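Local coordinates for protein tyrosine--tRNA ligase (Aeropyrum pernix, PDB 2CYA) that probably attaches tyrosine to its cognate tRNA in two steps, first activating the amino acid with ATP and then transferring it to the tRNA acceptor end, at residues L26-I40 and Q169-G183. Residues are numbered along the deposited sequence; the frame is centred on the assembly and turned at random.
Sequences LKGLLASGARIKGYI and QVSDIFYMDLDIALG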
loop_
_atom_site.group_PDB
_atom_site.type_symbol
_atom_site.label_atom_id
_atom_site.label_comp_id
_atom_site.label_asym_id
_atom_site.label_seq_id
_atom_site.Cartn_x
_atom_site.Cartn_y
_atom_site.Cartn_z
ATOM N N LEU A 26 -21.502 -12.803 -17.844
ATOM C CA LEU A 26 -22.471 -13.095 -16.779
ATOM C C LEU A 26 -23.330 -14.283 -17.174
ATOM O O LEU A 26 -23.581 -15.169 -16.361
ATOM C CB LEU A 26 -23.388 -11.882 -16.497
ATOM C CG LEU A 26 -24.489 -12.120 -15.454
ATOM C CD1 LEU A 26 -23.908 -12.616 -14.125
ATOM C CD2 LEU A 26 -25.250 -10.825 -15.231
ATOM N N LYS A 27 -23.776 -14.314 -18.425
ATOM C CA LYS A 27 -24.596 -15.438 -18.864
ATOM C C LYS A 27 -23.810 -16.739 -18.796
ATOM O O LYS A 27 -24.364 -17.790 -18.469
ATOM C CB LYS A 27 -25.138 -15.193 -20.279
ATOM C CG LYS A 27 -26.243 -14.142 -20.309
ATOM C CD LYS A 27 -26.638 -13.745 -21.720
ATOM C CE LYS A 27 -27.770 -12.726 -21.710
ATOM N NZ LYS A 27 -28.178 -12.302 -23.084
ATOM N N GLY A 28 -22.509 -16.671 -19.082
ATOM C CA GLY A 28 -21.695 -17.874 -19.007
ATOM C C GLY A 28 -21.594 -18.324 -17.560
ATOM O O GLY A 28 -21.600 -19.522 -17.266
ATOM N N LEU A 29 -21.499 -17.366 -16.641
ATOM C CA LEU A 29 -21.418 -17.698 -15.214
ATOM C C LEU A 29 -22.751 -18.298 -14.765
ATOM O O LEU A 29 -22.805 -19.324 -14.067
ATOM C CB LEU A 29 -21.121 -16.442 -14.371
ATOM C CG LEU A 29 -19.674 -15.947 -14.292
ATOM C CD1 LEU A 29 -19.608 -14.614 -13.510
ATOM C CD2 LEU A 29 -18.819 -17.029 -13.601
ATOM N N LEU A 30 -23.836 -17.649 -15.159
ATOM C CA LEU A 30 -25.150 -18.165 -14.781
ATOM C C LEU A 30 -25.364 -19.569 -15.331
ATOM O O LEU A 30 -25.884 -20.440 -14.640
ATOM C CB LEU A 30 -26.257 -17.230 -15.282
ATOM C CG LEU A 30 -26.233 -15.835 -14.647
ATOM C CD1 LEU A 30 -27.191 -14.916 -15.373
ATOM C CD2 LEU A 30 -26.591 -15.961 -13.163
ATOM N N ALA A 31 -24.939 -19.793 -16.566
ATOM C CA ALA A 31 -25.124 -21.102 -17.198
ATOM C C ALA A 31 -24.318 -22.252 -16.605
ATOM O O ALA A 31 -24.718 -23.412 -16.745
ATOM C CB ALA A 31 -24.841 -21.006 -18.704
ATOM N N SER A 32 -23.198 -21.950 -15.947
ATOM C CA SER A 32 -22.343 -22.995 -15.377
ATOM C C SER A 32 -22.971 -23.739 -14.199
ATOM O O SER A 32 -22.588 -24.865 -13.888
ATOM C CB SER A 32 -20.990 -22.400 -14.950
ATOM O OG SER A 32 -21.134 -21.451 -13.910
ATOM N N GLY A 33 -23.940 -23.112 -13.545
ATOM C CA GLY A 33 -24.582 -23.745 -12.411
ATOM C C GLY A 33 -23.757 -23.630 -11.141
ATOM O O GLY A 33 -24.276 -23.832 -10.043
ATOM N N ALA A 34 -22.477 -23.302 -11.292
ATOM C CA ALA A 34 -21.576 -23.146 -10.147
ATOM C C ALA A 34 -22.004 -21.998 -9.247
ATOM O O ALA A 34 -22.705 -21.089 -9.679
ATOM C CB ALA A 34 -20.169 -22.892 -10.629
ATOM N N ARG A 35 -21.564 -22.040 -7.995
ATOM C CA ARG A 35 -21.880 -20.982 -7.040
ATOM C C ARG A 35 -21.205 -19.712 -7.520
ATOM O O ARG A 35 -20.064 -19.727 -7.965
ATOM C CB ARG A 35 -21.379 -21.346 -5.642
ATOM C CG ARG A 35 -19.937 -21.830 -5.620
ATOM C CD ARG A 35 -19.712 -22.847 -4.494
ATOM N NE ARG A 35 -18.405 -23.505 -4.591
ATOM C CZ ARG A 35 -18.070 -24.596 -3.910
ATOM N NH1 ARG A 35 -18.939 -25.159 -3.079
ATOM N NH2 ARG A 35 -16.865 -25.129 -4.061
ATOM N N ILE A 36 -21.936 -18.614 -7.434
ATOM C CA ILE A 36 -21.443 -17.313 -7.863
ATOM C C ILE A 36 -21.335 -16.408 -6.659
ATOM O O ILE A 36 -22.276 -16.319 -5.881
ATOM C CB ILE A 36 -22.426 -16.685 -8.848
ATOM C CG1 ILE A 36 -22.594 -17.618 -10.055
ATOM C CG2 ILE A 36 -21.959 -15.291 -9.234
ATOM C CD1 ILE A 36 -23.486 -17.055 -11.143
ATOM N N LYS A 37 -20.193 -15.743 -6.499
ATOM C CA LYS A 37 -19.998 -14.826 -5.370
ATOM C C LYS A 37 -19.908 -13.386 -5.854
ATOM O O LYS A 37 -19.331 -13.106 -6.910
ATOM C CB LYS A 37 -18.720 -15.167 -4.612
ATOM C CG LYS A 37 -18.669 -16.573 -4.063
ATOM C CD LYS A 37 -17.360 -16.785 -3.310
ATOM C CE LYS A 37 -17.219 -18.218 -2.838
ATOM N NZ LYS A 37 -16.043 -18.369 -1.940
ATOM N N GLY A 38 -20.492 -12.470 -5.090
ATOM C CA GLY A 38 -20.445 -11.081 -5.492
ATOM C C GLY A 38 -20.459 -10.187 -4.274
ATOM O O GLY A 38 -20.682 -10.649 -3.153
ATOM N N TYR A 39 -20.199 -8.907 -4.486
ATOM C CA TYR A 39 -20.240 -7.961 -3.385
ATOM C C TYR A 39 -20.456 -6.574 -3.930
ATOM O O TYR A 39 -20.535 -6.378 -5.147
ATOM C CB TYR A 39 -18.907 -7.967 -2.595
ATOM C CG TYR A 39 -17.881 -6.901 -3.026
ATOM C CD1 TYR A 39 -17.090 -6.249 -2.071
ATOM C CD2 TYR A 39 -17.712 -6.542 -4.366
ATOM C CE1 TYR A 39 -16.166 -5.274 -2.430
ATOM C CE2 TYR A 39 -16.784 -5.559 -4.744
ATOM C CZ TYR A 39 -16.015 -4.923 -3.768
ATOM O OH TYR A 39 -15.131 -3.906 -4.104
ATOM N N ILE A 40 -20.594 -5.634 -2.999
ATOM C CA ILE A 40 -20.618 -4.214 -3.302
ATOM C C ILE A 40 -19.767 -3.665 -2.153
ATOM O O ILE A 40 -19.832 -4.162 -1.010
ATOM C CB ILE A 40 -22.009 -3.518 -3.281
ATOM C CG1 ILE A 40 -21.806 -2.056 -3.717
ATOM C CG2 ILE A 40 -22.660 -3.602 -1.911
ATOM C CD1 ILE A 40 -23.100 -1.183 -3.831
ATOM N N GLN A 169 -9.055 -1.504 -3.619
ATOM C CA GLN A 169 -10.373 -1.815 -4.161
ATOM C C GLN A 169 -10.289 -3.111 -4.958
ATOM O O GLN A 169 -11.055 -4.048 -4.717
ATOM C CB GLN A 169 -10.881 -0.657 -5.030
ATOM C CG GLN A 169 -12.333 -0.840 -5.485
ATOM C CD GLN A 169 -13.045 0.486 -5.748
ATOM O OE1 GLN A 169 -12.411 1.546 -5.835
ATOM N NE2 GLN A 169 -14.372 0.429 -5.872
ATOM N N VAL A 170 -9.333 -3.182 -5.879
ATOM C CA VAL A 170 -9.137 -4.384 -6.689
ATOM C C VAL A 170 -8.792 -5.585 -5.785
ATOM O O VAL A 170 -9.280 -6.701 -5.995
ATOM C CB VAL A 170 -7.990 -4.173 -7.709
ATOM C CG1 VAL A 170 -7.681 -5.466 -8.431
ATOM C CG2 VAL A 170 -8.375 -3.085 -8.708
ATOM N N SER A 171 -7.958 -5.361 -4.773
ATOM C CA SER A 171 -7.578 -6.455 -3.901
ATOM C C SER A 171 -8.744 -6.977 -3.077
ATOM O O SER A 171 -8.765 -8.150 -2.728
ATOM C CB SER A 171 -6.426 -6.034 -2.980
ATOM O OG SER A 171 -5.285 -5.704 -3.751
ATOM N N ASP A 172 -9.686 -6.096 -2.739
ATOM C CA ASP A 172 -10.870 -6.490 -1.981
ATOM C C ASP A 172 -11.634 -7.528 -2.806
ATOM O O ASP A 172 -12.078 -8.552 -2.280
ATOM C CB ASP A 172 -11.816 -5.300 -1.745
ATOM C CG ASP A 172 -11.255 -4.262 -0.794
ATOM O OD1 ASP A 172 -10.350 -4.581 0.000
ATOM O OD2 ASP A 172 -11.745 -3.117 -0.824
ATOM N N ILE A 173 -11.803 -7.227 -4.096
ATOM C CA ILE A 173 -12.509 -8.103 -5.032
ATOM C C ILE A 173 -11.794 -9.446 -5.147
ATOM O O ILE A 173 -12.423 -10.491 -5.025
ATOM C CB ILE A 173 -12.615 -7.430 -6.448
ATOM C CG1 ILE A 173 -13.571 -6.231 -6.371
ATOM C CG2 ILE A 173 -13.089 -8.435 -7.508
ATOM C CD1 ILE A 173 -13.480 -5.297 -7.574
ATOM N N PHE A 174 -10.481 -9.434 -5.365
ATOM C CA PHE A 174 -9.767 -10.708 -5.495
ATOM C C PHE A 174 -9.730 -11.470 -4.166
ATOM O O PHE A 174 -9.964 -12.685 -4.127
ATOM C CB PHE A 174 -8.324 -10.508 -5.998
ATOM C CG PHE A 174 -8.216 -9.866 -7.374
ATOM C CD1 PHE A 174 -9.190 -10.076 -8.352
ATOM C CD2 PHE A 174 -7.086 -9.108 -7.707
ATOM C CE1 PHE A 174 -9.043 -9.550 -9.633
ATOM C CE2 PHE A 174 -6.922 -8.570 -8.991
ATOM C CZ PHE A 174 -7.896 -8.787 -9.959
ATOM N N TYR A 175 -9.440 -10.764 -3.077
ATOM C CA TYR A 175 -9.369 -11.412 -1.772
ATOM C C TYR A 175 -10.674 -12.140 -1.439
ATOM O O TYR A 175 -10.646 -13.244 -0.898
ATOM C CB TYR A 175 -9.075 -10.385 -0.681
ATOM C CG TYR A 175 -8.920 -10.989 0.697
ATOM C CD1 TYR A 175 -7.694 -11.517 1.121
ATOM C CD2 TYR A 175 -9.995 -11.015 1.591
ATOM C CE1 TYR A 175 -7.545 -12.051 2.416
ATOM C CE2 TYR A 175 -9.857 -11.546 2.875
ATOM C CZ TYR A 175 -8.631 -12.060 3.281
ATOM O OH TYR A 175 -8.505 -12.592 4.548
ATOM N N MET A 176 -11.814 -11.526 -1.753
ATOM C CA MET A 176 -13.115 -12.152 -1.482
ATOM C C MET A 176 -13.522 -13.172 -2.536
ATOM O O MET A 176 -14.648 -13.683 -2.527
ATOM C CB MET A 176 -14.190 -11.086 -1.317
ATOM C CG MET A 176 -13.981 -10.253 -0.057
ATOM S SD MET A 176 -15.284 -9.064 0.251
ATOM C CE MET A 176 -14.596 -7.708 -0.498
ATOM N N ASP A 177 -12.600 -13.461 -3.451
ATOM C CA ASP A 177 -12.823 -14.479 -4.468
ATOM C C ASP A 177 -14.133 -14.272 -5.211
ATOM O O ASP A 177 -14.933 -15.193 -5.343
ATOM C CB ASP A 177 -12.825 -15.849 -3.779
ATOM C CG ASP A 177 -12.665 -16.999 -4.763
ATOM O OD1 ASP A 177 -11.809 -16.879 -5.667
ATOM O OD2 ASP A 177 -13.381 -18.011 -4.617
ATOM N N LEU A 178 -14.338 -13.062 -5.706
ATOM C CA LEU A 178 -15.578 -12.715 -6.380
ATOM C C LEU A 178 -15.673 -12.957 -7.884
ATOM O O LEU A 178 -14.694 -12.783 -8.632
ATOM C CB LEU A 178 -15.886 -11.245 -6.125
ATOM C CG LEU A 178 -15.932 -10.797 -4.671
ATOM C CD1 LEU A 178 -16.155 -9.276 -4.682
ATOM C CD2 LEU A 178 -17.051 -11.540 -3.883
ATOM N N ASP A 179 -16.876 -13.339 -8.315
ATOM C CA ASP A 179 -17.164 -13.531 -9.741
ATOM C C ASP A 179 -17.812 -12.241 -10.249
ATOM O O ASP A 179 -17.776 -11.948 -11.448
ATOM C CB ASP A 179 -18.149 -14.686 -9.930
ATOM C CG ASP A 179 -17.603 -15.976 -9.430
ATOM O OD1 ASP A 179 -16.684 -16.506 -10.073
ATOM O OD2 ASP A 179 -18.069 -16.446 -8.386
ATOM N N ILE A 180 -18.402 -11.483 -9.324
ATOM C CA ILE A 180 -19.098 -10.235 -9.652
ATOM C C ILE A 180 -18.843 -9.066 -8.701
ATOM O O ILE A 180 -18.862 -9.216 -7.486
ATOM C CB ILE A 180 -20.634 -10.428 -9.650
ATOM C CG1 ILE A 180 -21.068 -11.467 -10.684
ATOM C CG2 ILE A 180 -21.309 -9.101 -9.943
ATOM C CD1 ILE A 180 -22.531 -11.864 -10.515
ATOM N N ALA A 181 -18.673 -7.889 -9.278
ATOM C CA ALA A 181 -18.461 -6.670 -8.522
ATOM C C ALA A 181 -19.605 -5.704 -8.858
ATOM O O ALA A 181 -19.702 -5.216 -9.982
ATOM C CB ALA A 181 -17.119 -6.041 -8.909
ATOM N N LEU A 182 -20.485 -5.452 -7.897
ATOM C CA LEU A 182 -21.577 -4.515 -8.106
ATOM C C LEU A 182 -21.129 -3.161 -7.566
ATOM O O LEU A 182 -20.401 -3.093 -6.579
ATOM C CB LEU A 182 -22.819 -4.972 -7.338
ATOM C CG LEU A 182 -23.985 -3.983 -7.243
ATOM C CD1 LEU A 182 -24.662 -3.902 -8.606
ATOM C CD2 LEU A 182 -24.995 -4.440 -6.176
ATOM N N GLY A 183 -21.559 -2.087 -8.211
ATOM C CA GLY A 183 -21.207 -0.770 -7.736
ATOM C C GLY A 183 -21.797 0.307 -8.619
ATOM O O GLY A 183 -22.305 0.025 -9.710
HETATM O O HOH W 1 -13.838 -2.405 -2.105
HETATM O O HOH W 2 -15.984 -2.260 -5.835
#
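Leu26 and Leu29 reach off helix 23-32 to loop residue Asp179 and the first strand residue, Ile180: Leu26 CD1 meets Ile180 CD1, while Leu29 lays CD1 against CB and the carbonyl O of Asp179. Past the turn at Gly33, Ile36 points CG2 into the same apolar patch, 3.7 Å from Ile180 CD1.

At Lys37 both backbone polar atoms bond to Asp179-Ile180. Lys37 N gives a nearly straight bond (170°) to Asp179 OD2 at 2.9 Å, on its anti lone pair; with CG of Asp179 beside its own backbone N (chi1 -62°), the carboxylate is turned toward the strand. Lys37 O takes two donors, Asp179 N at 2.8 Å and Ile180 N, the latter in the carbonyl plane. The extended lysine chain runs to a long salt bridge between NZ and Asp177 OD2, also paired with Lys204. Asp177 is the C-prime residue of the Schellman motif ending helix 161-175.

From here the strands run parallel, with Tyr39 N bonded to Ile180 O and Leu182 N to Tyr39 O at 2.9 Å. The Tyr39 ring leans over the helix end: Met176 sets its sulfur SD obliquely to the ring, 5.1 Å from the centroid, a Met-aromatic contact, with methyl CE beside CD1; Ile173 CG1 lies 3.6 Å from the hydroxyl OH, and Ala181 CB sits at the ring's edge. One water links Tyr39 OH to Asp172 OD2, a second to Gln169 NE2; Tyr126 and Gln187 hold these side chains from outside. Tyr39, Gln169 and Asp172 are predicted to bind tyrosine, so this corner probably forms part of the amino-acid site.

Ile40 and Leu182 turn to the other face, against Phe69. In this class I Rossmann-like sheet, strand 37-42 lies between 68-73 and 180-184, and helix 188-198 packs against helix 161-175.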